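Local structure of N-acetylmuramoyl-L-alanine amidase domain-containing protein SAOUHSC_02979 (Staphylococcus aureus, 5T1Q) at residues Q5-Q9 against D10-H14; N24-Q28 against K29-A33; S153-K157 against N158-G162; E331-V334 against K335-I339. The protein is probably a secreted cell-wall hydrolase with amidase activity, this chain being its C-terminal part with a glucosaminidase-like domain and a CHAP domain. All blocks are in the same frame, centred on the assembly; numbering follows the deposited sequence.

How the interactions relate
Four local contacts follow one another along the chain, none nesting within or crossing another. Interaction 1 caps the N-terminal end of the short helix 9-13 and lays it against strand 131-140. Interaction 2 closes a turn in the loop leading to strand 37-39, its backbone joined to strand 119-128, the partner of 131-140 in the two-stranded sheet. Interaction 3 ends helix 145-158 in the glucosaminidase-like part, with nearest atoms about 5 Å from interaction 1. Interaction 4 closes the hairpin loop between strands 327-332 and 339-345 of the CHAP part; its centre lies about 31 Å from that of interaction 3, and about 20 Å from that of interaction 2.

Interaction 1. Residues Q5-Q9 against D10-H14; sequences QLPTQ and DELKH
Glu-11 lays its side chain back across Thr-8, the residue just before helix 9-13, and the two meet at a slant, with Glu-11 CG 3.1 Å from Thr-8 OG1. Two reciprocal bonds join them. Thr-8 OG1 accepts from Glu-11 N at 3.2 Å, while Thr-8 N donates to Glu-11 OE2 at 3.0 Å in a nearly straight bond (167° at the hydrogen). Together they form a capping box, with Thr-8 as the N-cap. The threonine amide reaches the glutamate oxygen from above the carboxylate plane, 44° out of it. Because the Glu-11 chain is extended beyond CG, its carboxylate reaches back across the first turn to the amide of Thr-8. Backbone bonds from Leu-12 N to Thr-8 O (3.0 Å) and from Lys-13 N to Gln-9 O (3.3 Å) continue the helix. On another flank Leu-12 CD2 packs against Pro-7 CB at 3.7 Å, and both side chains also touch Tyr-133 of strand 131-140. The bend in Lys-13 brings its CE to 3.6 Å from Gln-9 O.

Glu-11 OE2 is also in a salt bridge with Lys-112, whose NZ binds Leu-6 O as well. One carboxylate oxygen thus serves an amide and an ammonium group, which probably favours a charged glutamate, and its negative charge at the helix N terminus should be favourable.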
loop_
_atom_site.group_PDB
_atom_site.type_symbol
_atom_site.label_atom_id
_atom_site.label_comp_id
_atom_site.label_asym_id
_atom_site.label_seq_id
_atom_site.Cartn_x
_atom_site.Cartn_y
_atom_site.Cartn_z
ATOM N N GLN A 5 5.364 5.496 -17.303
ATOM C CA GLN A 5 4.868 5.006 -16.009
ATOM C C GLN A 5 5.845 4.092 -15.269
ATOM O O GLN A 5 5.644 3.799 -14.091
ATOM C CB GLN A 5 3.516 4.281 -16.148
ATOM C CG GLN A 5 2.316 5.199 -16.138
ATOM C CD GLN A 5 2.202 5.983 -14.848
ATOM O OE1 GLN A 5 2.308 7.198 -14.856
ATOM N NE2 GLN A 5 2.046 5.286 -13.726
ATOM N N LEU A 6 6.887 3.631 -15.951
ATOM C CA LEU A 6 7.860 2.737 -15.324
ATOM C C LEU A 6 9.142 3.512 -15.067
ATOM O O LEU A 6 9.273 4.642 -15.537
ATOM C CB LEU A 6 8.094 1.509 -16.209
ATOM C CG LEU A 6 6.834 0.692 -16.540
ATOM C CD1 LEU A 6 7.181 -0.419 -17.518
ATOM C CD2 LEU A 6 6.172 0.115 -15.293
ATOM N N PRO A 7 10.064 2.943 -14.267
ATOM C CA PRO A 7 11.320 3.651 -14.009
ATOM C C PRO A 7 12.162 3.859 -15.264
ATOM O O PRO A 7 12.333 2.934 -16.057
ATOM C CB PRO A 7 12.064 2.723 -13.038
ATOM C CG PRO A 7 11.004 1.908 -12.391
ATOM C CD PRO A 7 9.921 1.748 -13.414
ATOM N N THR A 8 12.661 5.075 -15.438
ATOM C CA THR A 8 13.531 5.401 -16.554
ATOM C C THR A 8 14.964 5.049 -16.177
ATOM O O THR A 8 15.255 4.741 -15.020
ATOM C CB THR A 8 13.481 6.897 -16.892
ATOM O OG1 THR A 8 13.923 7.653 -15.757
ATOM C CG2 THR A 8 12.068 7.315 -17.272
ATOM N N GLN A 9 15.853 5.113 -17.159
ATOM C CA GLN A 9 17.265 4.817 -16.946
ATOM C C GLN A 9 17.888 5.788 -15.936
ATOM O O GLN A 9 18.654 5.368 -15.062
ATOM C CB GLN A 9 18.016 4.855 -18.293
ATOM C CG GLN A 9 19.530 4.640 -18.236
ATOM C CD GLN A 9 19.955 3.299 -17.640
ATOM O OE1 GLN A 9 19.126 2.434 -17.331
ATOM N NE2 GLN A 9 21.269 3.123 -17.480
ATOM N N ASP A 10 17.533 7.071 -16.048
ATOM C CA ASP A 10 18.060 8.115 -15.159
ATOM C C ASP A 10 17.527 7.947 -13.722
ATOM O O ASP A 10 18.245 8.201 -12.751
ATOM C CB ASP A 10 17.716 9.507 -15.720
ATOM C CG ASP A 10 18.625 10.613 -15.179
ATOM O OD1 ASP A 10 18.908 10.640 -13.963
ATOM O OD2 ASP A 10 19.050 11.476 -15.985
ATOM N N GLU A 11 16.275 7.509 -13.598
ATOM C CA GLU A 11 15.659 7.272 -12.283
ATOM C C GLU A 11 16.259 6.051 -11.579
ATOM O O GLU A 11 16.395 6.052 -10.354
ATOM C CB GLU A 11 14.141 7.114 -12.424
ATOM C CG GLU A 11 13.433 8.417 -12.778
ATOM C CD GLU A 11 11.998 8.241 -13.253
ATOM O OE1 GLU A 11 11.321 9.277 -13.420
ATOM O OE2 GLU A 11 11.540 7.097 -13.476
ATOM N N LEU A 12 16.614 5.024 -12.355
ATOM C CA LEU A 12 17.202 3.790 -11.807
ATOM C C LEU A 12 18.637 3.966 -11.297
ATOM O O LEU A 12 19.046 3.276 -10.355
ATOM C CB LEU A 12 17.171 2.661 -12.846
ATOM C CG LEU A 12 15.821 2.026 -13.177
ATOM C CD1 LEU A 12 15.943 1.118 -14.391
ATOM C CD2 LEU A 12 15.287 1.250 -11.985
ATOM N N LYS A 13 19.401 4.860 -11.926
ATOM C CA LYS A 13 20.785 5.116 -11.502
ATOM C C LYS A 13 20.850 5.758 -10.116
ATOM O O LYS A 13 21.778 5.493 -9.353
ATOM C CB LYS A 13 21.532 5.980 -12.529
ATOM C CG LYS A 13 21.918 5.223 -13.796
ATOM C CD LYS A 13 22.637 6.093 -14.823
ATOM C CE LYS A 13 21.711 7.142 -15.425
ATOM N NZ LYS A 13 22.333 7.863 -16.561
ATOM N N HIS A 14 19.854 6.585 -9.795
ATOM C CA HIS A 14 19.772 7.242 -8.485
ATOM C C HIS A 14 18.842 6.518 -7.497
ATOM O O HIS A 14 18.535 7.064 -6.443
ATOM C CB HIS A 14 19.329 8.704 -8.655
ATOM C CG HIS A 14 20.366 9.574 -9.291
ATOM N ND1 HIS A 14 20.601 9.581 -10.650
ATOM C CD2 HIS A 14 21.227 10.469 -8.754
ATOM C CE1 HIS A 14 21.566 10.441 -10.921
ATOM N NE2 HIS A 14 21.962 10.992 -9.788
#

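Interaction 2. Residues N24-Q28 against K29-A33; sequences NDVNQ and KDTRA
Lys-29 lies across Asn-27, its aliphatic chain passing the asparagine side chain obliquely with Lys-29 CG 3.8 Å from Asn-27 CG. Beyond CG the lysine is extended, which carries its ammonium end away from the turn.

Asp-30 comes next and does most of the polar work. Its backbone N donates to Asn-27 O at 3.3 Å, and the helical backbone angles of Gln-28 and Lys-29 make residues 27-30 a type I beta turn. The side chain then reaches back along the chain: with CG placed between its own backbone N and carbonyl carbon (chi1 67°), Asp-30 OD1 accepts from Asn-27 N at 3.3 Å. That amide arrives on the syn side of the carboxylate, 34° out of its plane. The Asp-30 backbone is also hydrogen-bonded to Asn-123 of strand 119-128, which ties the turn to the two-stranded sheet.

Thr-31 approaches the same carbonyl with both branches. Its OG1 donates to Asn-27 O at 3.2 Å, and its methyl CG2 lies 3.1 Å from Asn-27 O, while CG2 also packs on Val-26 CG1 at 3.8 Å, the two side chains crossing at about a right angle. Arg-32 then leads off toward Glu-92, with which it forms a salt bridge.

Thr-31 OG1 and Asp-30 N thus grip the Asn-27 carbonyl oxygen from opposite faces of its plane, while Asp-30 OD1 takes up the amide N of the same residue; with both atoms bonded inside the turn, the peptide groups flanking Asn-27 are probably restrained in orientation at this surface site.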
loop_
_atom_site.group_PDB
_atom_site.type_symbol
_atom_site.label_atom_id
_atom_site.label_comp_id
_atom_site.label_asym_id
_atom_site.label_seq_id
_atom_site.Cartn_x
_atom_site.Cartn_y
_atom_site.Cartn_z
ATOM N N ASN A 24 15.215 15.767 7.594
ATOM C CA ASN A 24 15.107 17.079 6.942
ATOM C C ASN A 24 15.049 16.984 5.397
ATOM O O ASN A 24 14.516 17.886 4.751
ATOM C CB ASN A 24 16.241 18.003 7.400
ATOM C CG ASN A 24 16.168 18.327 8.893
ATOM O OD1 ASN A 24 15.139 18.118 9.542
ATOM N ND2 ASN A 24 17.261 18.842 9.439
ATOM N N ASP A 25 15.551 15.885 4.821
ATOM C CA ASP A 25 15.552 15.681 3.358
ATOM C C ASP A 25 14.306 14.945 2.848
ATOM O O ASP A 25 13.661 15.395 1.904
ATOM C CB ASP A 25 16.815 14.915 2.929
ATOM C CG ASP A 25 18.112 15.685 3.230
ATOM O OD1 ASP A 25 18.063 16.925 3.410
ATOM O OD2 ASP A 25 19.191 15.046 3.267
ATOM N N VAL A 26 13.999 13.801 3.465
ATOM C CA VAL A 26 12.839 12.962 3.118
ATOM C C VAL A 26 11.697 13.285 4.093
ATOM O O VAL A 26 11.813 13.041 5.292
ATOM C CB VAL A 26 13.200 11.464 3.204
ATOM C CG1 VAL A 26 12.003 10.590 2.841
ATOM C CG2 VAL A 26 14.386 11.156 2.298
ATOM N N ASN A 27 10.599 13.823 3.568
ATOM C CA ASN A 27 9.483 14.274 4.401
ATOM C C ASN A 27 8.117 13.850 3.876
ATOM O O ASN A 27 8.005 13.213 2.839
ATOM C CB ASN A 27 9.569 15.808 4.596
ATOM C CG ASN A 27 9.772 16.573 3.289
ATOM O OD1 ASN A 27 9.660 16.023 2.186
ATOM N ND2 ASN A 27 10.077 17.864 3.413
ATOM N N GLN A 28 7.079 14.204 4.620
ATOM C CA GLN A 28 5.708 13.858 4.258
ATOM C C GLN A 28 5.227 14.434 2.933
ATOM O O GLN A 28 4.402 13.812 2.270
ATOM C CB GLN A 28 4.745 14.295 5.357
ATOM C CG GLN A 28 5.009 13.613 6.682
ATOM C CD GLN A 28 3.975 13.953 7.726
ATOM O OE1 GLN A 28 2.987 14.646 7.447
ATOM N NE2 GLN A 28 4.195 13.474 8.945
ATOM N N LYS A 29 5.745 15.597 2.541
ATOM C CA LYS A 29 5.306 16.231 1.300
ATOM C C LYS A 29 5.801 15.522 0.042
ATOM O O LYS A 29 5.281 15.790 -1.032
ATOM C CB LYS A 29 5.709 17.716 1.230
ATOM C CG LYS A 29 7.182 17.967 0.928
ATOM C CD LYS A 29 7.466 19.425 0.582
ATOM C CE LYS A 29 8.912 19.598 0.125
ATOM N NZ LYS A 29 9.197 20.975 -0.375
ATOM N N ASP A 30 6.825 14.671 0.156
ATOM C CA ASP A 30 7.347 13.951 -1.021
ATOM C C ASP A 30 7.372 12.424 -0.857
ATOM O O ASP A 30 8.148 11.735 -1.516
ATOM C CB ASP A 30 8.726 14.491 -1.441
ATOM C CG ASP A 30 9.820 14.218 -0.413
ATOM O OD1 ASP A 30 9.643 13.347 0.474
ATOM O OD2 ASP A 30 10.875 14.886 -0.512
ATOM N N THR A 31 6.517 11.907 0.015
ATOM C CA THR A 31 6.421 10.472 0.206
ATOM C C THR A 31 4.988 10.051 -0.046
ATOM O O THR A 31 4.048 10.623 0.510
ATOM C CB THR A 31 6.914 10.020 1.597
ATOM O OG1 THR A 31 6.150 10.667 2.625
ATOM C CG2 THR A 31 8.396 10.348 1.758
ATOM N N ARG A 32 4.834 9.072 -0.924
ATOM C CA ARG A 32 3.524 8.561 -1.283
ATOM C C ARG A 32 2.953 7.613 -0.242
ATOM O O ARG A 32 3.644 7.142 0.663
ATOM C CB ARG A 32 3.589 7.788 -2.606
ATOM C CG ARG A 32 3.954 8.605 -3.836
ATOM C CD ARG A 32 3.855 7.755 -5.106
ATOM N NE ARG A 32 2.486 7.299 -5.374
ATOM C CZ ARG A 32 2.125 6.463 -6.355
ATOM N NH1 ARG A 32 0.846 6.132 -6.495
ATOM N NH2 ARG A 32 3.028 5.956 -7.196
ATOM N N ALA A 33 1.662 7.365 -0.390
ATOM C CA ALA A 33 0.956 6.386 0.382
ATOM C C ALA A 33 0.144 5.607 -0.651
ATOM O O ALA A 33 -0.455 6.202 -1.550
ATOM C CB ALA A 33 0.055 7.042 1.412
#

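Interaction 3. Residues S153-K157 against N158-G162; sequences SDLIK and NGIDG
A local helix C-terminal contact ends helix 145-158 in the glucosaminidase-like part of the chain: Asn-158 completes the last turn and Gly-159 leads the backbone away. Two bonds finish the helix: Asn-158 N donates to Asp-154 O at 2.9 Å, and Gly-159 N donates to Leu-155 O at 2.8 Å. Gly-159 is the first residue to abandon helical angles, with phi at 73°, a value glycine adopts easily.

The Asn-158 side chain lies along the preceding turn. CG stands anti to its carbonyl carbon (chi1 -56°), which helps bring Asn-158 ND2 to 3.1 Å from Asp-154 O, at an angle too poor for a hydrogen bond, and to 3.9 Å from Asp-154 CB. On the buried side, Leu-155 CD1 approaches Gly-159 O at 3.8 Å and makes a looser apolar contact with Ile-160 CG2 at 4.4 Å.

Trp-171 covers this end in two ways, its NE1 binding Ile-156 O and its ring forming a cation-pi pair with Lys-157. The indole thus satisfies a last-turn carbonyl that lacks a later helical amide, and the positive charge of Lys-157 near the helix C terminus is probably favourable.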
loop_
_atom_site.group_PDB
_atom_site.type_symbol
_atom_site.label_atom_id
_atom_site.label_comp_id
_atom_site.label_asym_id
_atom_site.label_seq_id
_atom_site.Cartn_x
_atom_site.Cartn_y
_atom_site.Cartn_z
ATOM N N SER A 153 -8.466 8.625 -17.992
ATOM C CA SER A 153 -9.223 8.123 -19.137
ATOM C C SER A 153 -8.500 8.437 -20.445
ATOM O O SER A 153 -8.492 7.614 -21.353
ATOM C CB SER A 153 -10.634 8.706 -19.164
ATOM O OG SER A 153 -10.595 10.110 -19.327
ATOM N N ASP A 154 -7.877 9.610 -20.521
ATOM C CA ASP A 154 -7.111 9.997 -21.707
ATOM C C ASP A 154 -5.883 9.116 -21.898
ATOM O O ASP A 154 -5.522 8.801 -23.029
ATOM C CB ASP A 154 -6.697 11.475 -21.648
ATOM C CG ASP A 154 -7.871 12.431 -21.883
ATOM O OD1 ASP A 154 -9.002 11.959 -22.134
ATOM O OD2 ASP A 154 -7.658 13.664 -21.835
ATOM N N LEU A 155 -5.250 8.714 -20.796
ATOM C CA LEU A 155 -4.074 7.848 -20.869
ATOM C C LEU A 155 -4.446 6.469 -21.404
ATOM O O LEU A 155 -3.779 5.947 -22.297
ATOM C CB LEU A 155 -3.410 7.700 -19.496
ATOM C CG LEU A 155 -2.131 6.855 -19.442
ATOM C CD1 LEU A 155 -1.056 7.425 -20.349
ATOM C CD2 LEU A 155 -1.631 6.762 -18.014
ATOM N N ILE A 156 -5.515 5.889 -20.860
ATOM C CA ILE A 156 -5.966 4.561 -21.282
ATOM C C ILE A 156 -6.401 4.537 -22.756
ATOM O O ILE A 156 -6.141 3.564 -23.469
ATOM C CB ILE A 156 -7.151 4.060 -20.418
ATOM C CG1 ILE A 156 -6.757 3.942 -18.928
ATOM C CG2 ILE A 156 -7.686 2.728 -20.934
ATOM C CD1 ILE A 156 -5.620 2.981 -18.641
ATOM N N LYS A 157 -7.060 5.603 -23.200
ATOM C CA LYS A 157 -7.572 5.677 -24.577
ATOM C C LYS A 157 -6.540 6.071 -25.611
ATOM O O LYS A 157 -6.533 5.502 -26.687
ATOM C CB LYS A 157 -8.783 6.623 -24.655
ATOM C CG LYS A 157 -9.954 6.189 -23.777
ATOM C CD LYS A 157 -10.500 4.805 -24.118
ATOM C CE LYS A 157 -11.220 4.807 -25.456
ATOM N NZ LYS A 157 -11.688 3.457 -25.872
ATOM N N ASN A 158 -5.658 7.017 -25.281
ATOM C CA ASN A 158 -4.642 7.509 -26.228
ATOM C C ASN A 158 -3.275 6.824 -26.122
ATOM O O ASN A 158 -2.506 6.839 -27.075
ATOM C CB ASN A 158 -4.467 9.018 -26.050
ATOM C CG ASN A 158 -5.770 9.775 -26.211
ATOM O OD1 ASN A 158 -6.596 9.433 -27.048
ATOM N ND2 ASN A 158 -5.959 10.812 -25.407
ATOM N N GLY A 159 -2.954 6.269 -24.958
ATOM C CA GLY A 159 -1.688 5.556 -24.778
ATOM C C GLY A 159 -0.454 6.431 -24.707
ATOM O O GLY A 159 -0.498 7.534 -24.153
ATOM N N ILE A 160 0.652 5.929 -25.262
ATOM C CA ILE A 160 1.939 6.637 -25.241
ATOM C C ILE A 160 2.644 6.655 -26.601
ATOM O O ILE A 160 2.235 5.979 -27.551
ATOM C CB ILE A 160 2.914 5.998 -24.219
ATOM C CG1 ILE A 160 3.278 4.558 -24.640
ATOM C CG2 ILE A 160 2.321 6.031 -22.811
ATOM C CD1 ILE A 160 4.381 3.923 -23.820
ATOM N N ASP A 161 3.724 7.431 -26.663
ATOM C CA ASP A 161 4.541 7.562 -27.865
ATOM C C ASP A 161 5.244 6.231 -28.129
ATOM O O ASP A 161 5.871 5.665 -27.221
ATOM C CB ASP A 161 5.581 8.658 -27.657
ATOM C CG ASP A 161 6.443 8.896 -28.877
ATOM O OD1 ASP A 161 5.945 8.750 -30.018
ATOM O OD2 ASP A 161 7.624 9.264 -28.686
ATOM N N GLY A 162 5.130 5.735 -29.362
ATOM C CA GLY A 162 5.721 4.450 -29.744
ATOM C C GLY A 162 4.879 3.243 -29.333
ATOM O O GLY A 162 5.278 2.105 -29.577
#

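Interaction 4. Residues E331-V334 against K335-I339; sequences ESNV and KGLGI
Asn-333 N donates to Ile-339 O at 2.9 Å, the direct backbone bond that closes this loop, and the same oxygen receives a CA-H...O contact from Ser-332 CA at 3.4 Å. A water adds a third link, donating to Ile-339 O (2.7 Å) and accepting from Val-334 N (2.9 Å). Asn-333 CA also points its hydrogen almost straight at Gly-336 O (3.5 Å).

The Asn-333 side chain turns into the loop and lies alongside Leu-337, pointing the same way. With chi1 at -73° its CG lies beside the backbone N, and from there the amide turns Asn-333 OD1 toward Gly-338 N, a weak bond of 3.2 Å. That amide N belongs to a type II turn running from Gly-336 to Ile-339, in which Gly-338 takes the positive-phi position.

Farther out, Ser-332 OG binds Gly-251 O, and Glu-331 is joined to His-314 by a hydrogen bond and to Arg-343 by a salt bridge. With Cys-253, His-314 and Glu-331 have an arrangement consistent with the catalytic triad of a CHAP domain. The loop joins strands 327-332 and 339-345, antiparallel neighbours in the mixed sheet; Val-334 touches His-314 of strand 314-321, and Gly-338 makes backbone bonds to Phe-37 of strand 37-39.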
loop_
_atom_site.group_PDB
_atom_site.type_symbol
_atom_site.label_atom_id
_atom_site.label_comp_id
_atom_site.label_asym_id
_atom_site.label_seq_id
_atom_site.Cartn_x
_atom_site.Cartn_y
_atom_site.Cartn_z
ATOM N N GLU A 331 4.485 -7.961 10.404
ATOM C CA GLU A 331 5.383 -6.946 9.868
ATOM C C GLU A 331 4.926 -6.562 8.471
ATOM O O GLU A 331 4.041 -7.202 7.925
ATOM C CB GLU A 331 6.794 -7.536 9.824
ATOM C CG GLU A 331 6.831 -8.862 9.072
ATOM C CD GLU A 331 8.046 -9.716 9.352
ATOM O OE1 GLU A 331 9.041 -9.222 9.937
ATOM O OE2 GLU A 331 8.012 -10.912 8.964
ATOM N N SER A 332 5.520 -5.511 7.911
ATOM C CA SER A 332 5.181 -5.060 6.576
ATOM C C SER A 332 6.420 -4.992 5.707
ATOM O O SER A 332 7.534 -4.854 6.203
ATOM C CB SER A 332 4.556 -3.666 6.624
ATOM O OG SER A 332 5.511 -2.709 7.097
ATOM N N ASN A 333 6.184 -5.076 4.404
ATOM C CA ASN A 333 7.193 -4.970 3.364
ATOM C C ASN A 333 8.407 -5.916 3.412
ATOM O O ASN A 333 9.486 -5.542 2.969
ATOM C CB ASN A 333 7.586 -3.486 3.143
ATOM C CG ASN A 333 6.485 -2.694 2.417
ATOM O OD1 ASN A 333 5.292 -2.877 2.670
ATOM N ND2 ASN A 333 6.877 -1.835 1.508
ATOM N N VAL A 334 8.221 -7.146 3.912
ATOM C CA VAL A 334 9.285 -8.163 3.839
ATOM C C VAL A 334 8.893 -9.253 2.829
ATOM O O VAL A 334 9.752 -9.799 2.157
ATOM C CB VAL A 334 9.661 -8.822 5.198
ATOM C CG1 VAL A 334 9.907 -7.765 6.249
ATOM C CG2 VAL A 334 8.617 -9.818 5.665
ATOM N N LYS A 335 7.601 -9.551 2.717
ATOM C CA LYS A 335 7.128 -10.586 1.797
ATOM C C LYS A 335 6.922 -10.006 0.393
ATOM O O LYS A 335 6.995 -10.729 -0.605
ATOM C CB LYS A 335 5.834 -11.222 2.331
ATOM C CG LYS A 335 5.419 -12.524 1.649
ATOM C CD LYS A 335 6.394 -13.664 1.963
ATOM C CE LYS A 335 6.104 -14.932 1.159
ATOM N NZ LYS A 335 4.759 -15.513 1.430
ATOM N N GLY A 336 6.694 -8.702 0.318
ATOM C CA GLY A 336 6.491 -8.022 -0.959
ATOM C C GLY A 336 6.099 -6.567 -0.743
ATOM O O GLY A 336 5.876 -6.136 0.391
ATOM N N LEU A 337 6.027 -5.810 -1.829
ATOM C CA LEU A 337 5.649 -4.398 -1.764
ATOM C C LEU A 337 4.205 -4.214 -1.270
ATOM O O LEU A 337 3.280 -4.760 -1.857
ATOM C CB LEU A 337 5.797 -3.762 -3.158
ATOM C CG LEU A 337 5.489 -2.273 -3.326
ATOM C CD1 LEU A 337 6.388 -1.438 -2.452
ATOM C CD2 LEU A 337 5.660 -1.857 -4.781
ATOM N N GLY A 338 4.028 -3.430 -0.205
ATOM C CA GLY A 338 2.705 -3.147 0.376
ATOM C C GLY A 338 2.004 -4.366 0.982
ATOM O O GLY A 338 0.775 -4.393 1.106
ATOM N N ILE A 339 2.789 -5.363 1.361
ATOM C CA ILE A 339 2.258 -6.595 1.929
ATOM C C ILE A 339 2.572 -6.679 3.420
ATOM O O ILE A 339 3.708 -6.490 3.831
ATOM C CB ILE A 339 2.891 -7.828 1.258
ATOM C CG1 ILE A 339 2.762 -7.764 -0.262
ATOM C CG2 ILE A 339 2.281 -9.120 1.810
ATOM C CD1 ILE A 339 1.350 -7.741 -0.771
HETATM O O HOH W 1 5.628 -8.291 4.562
#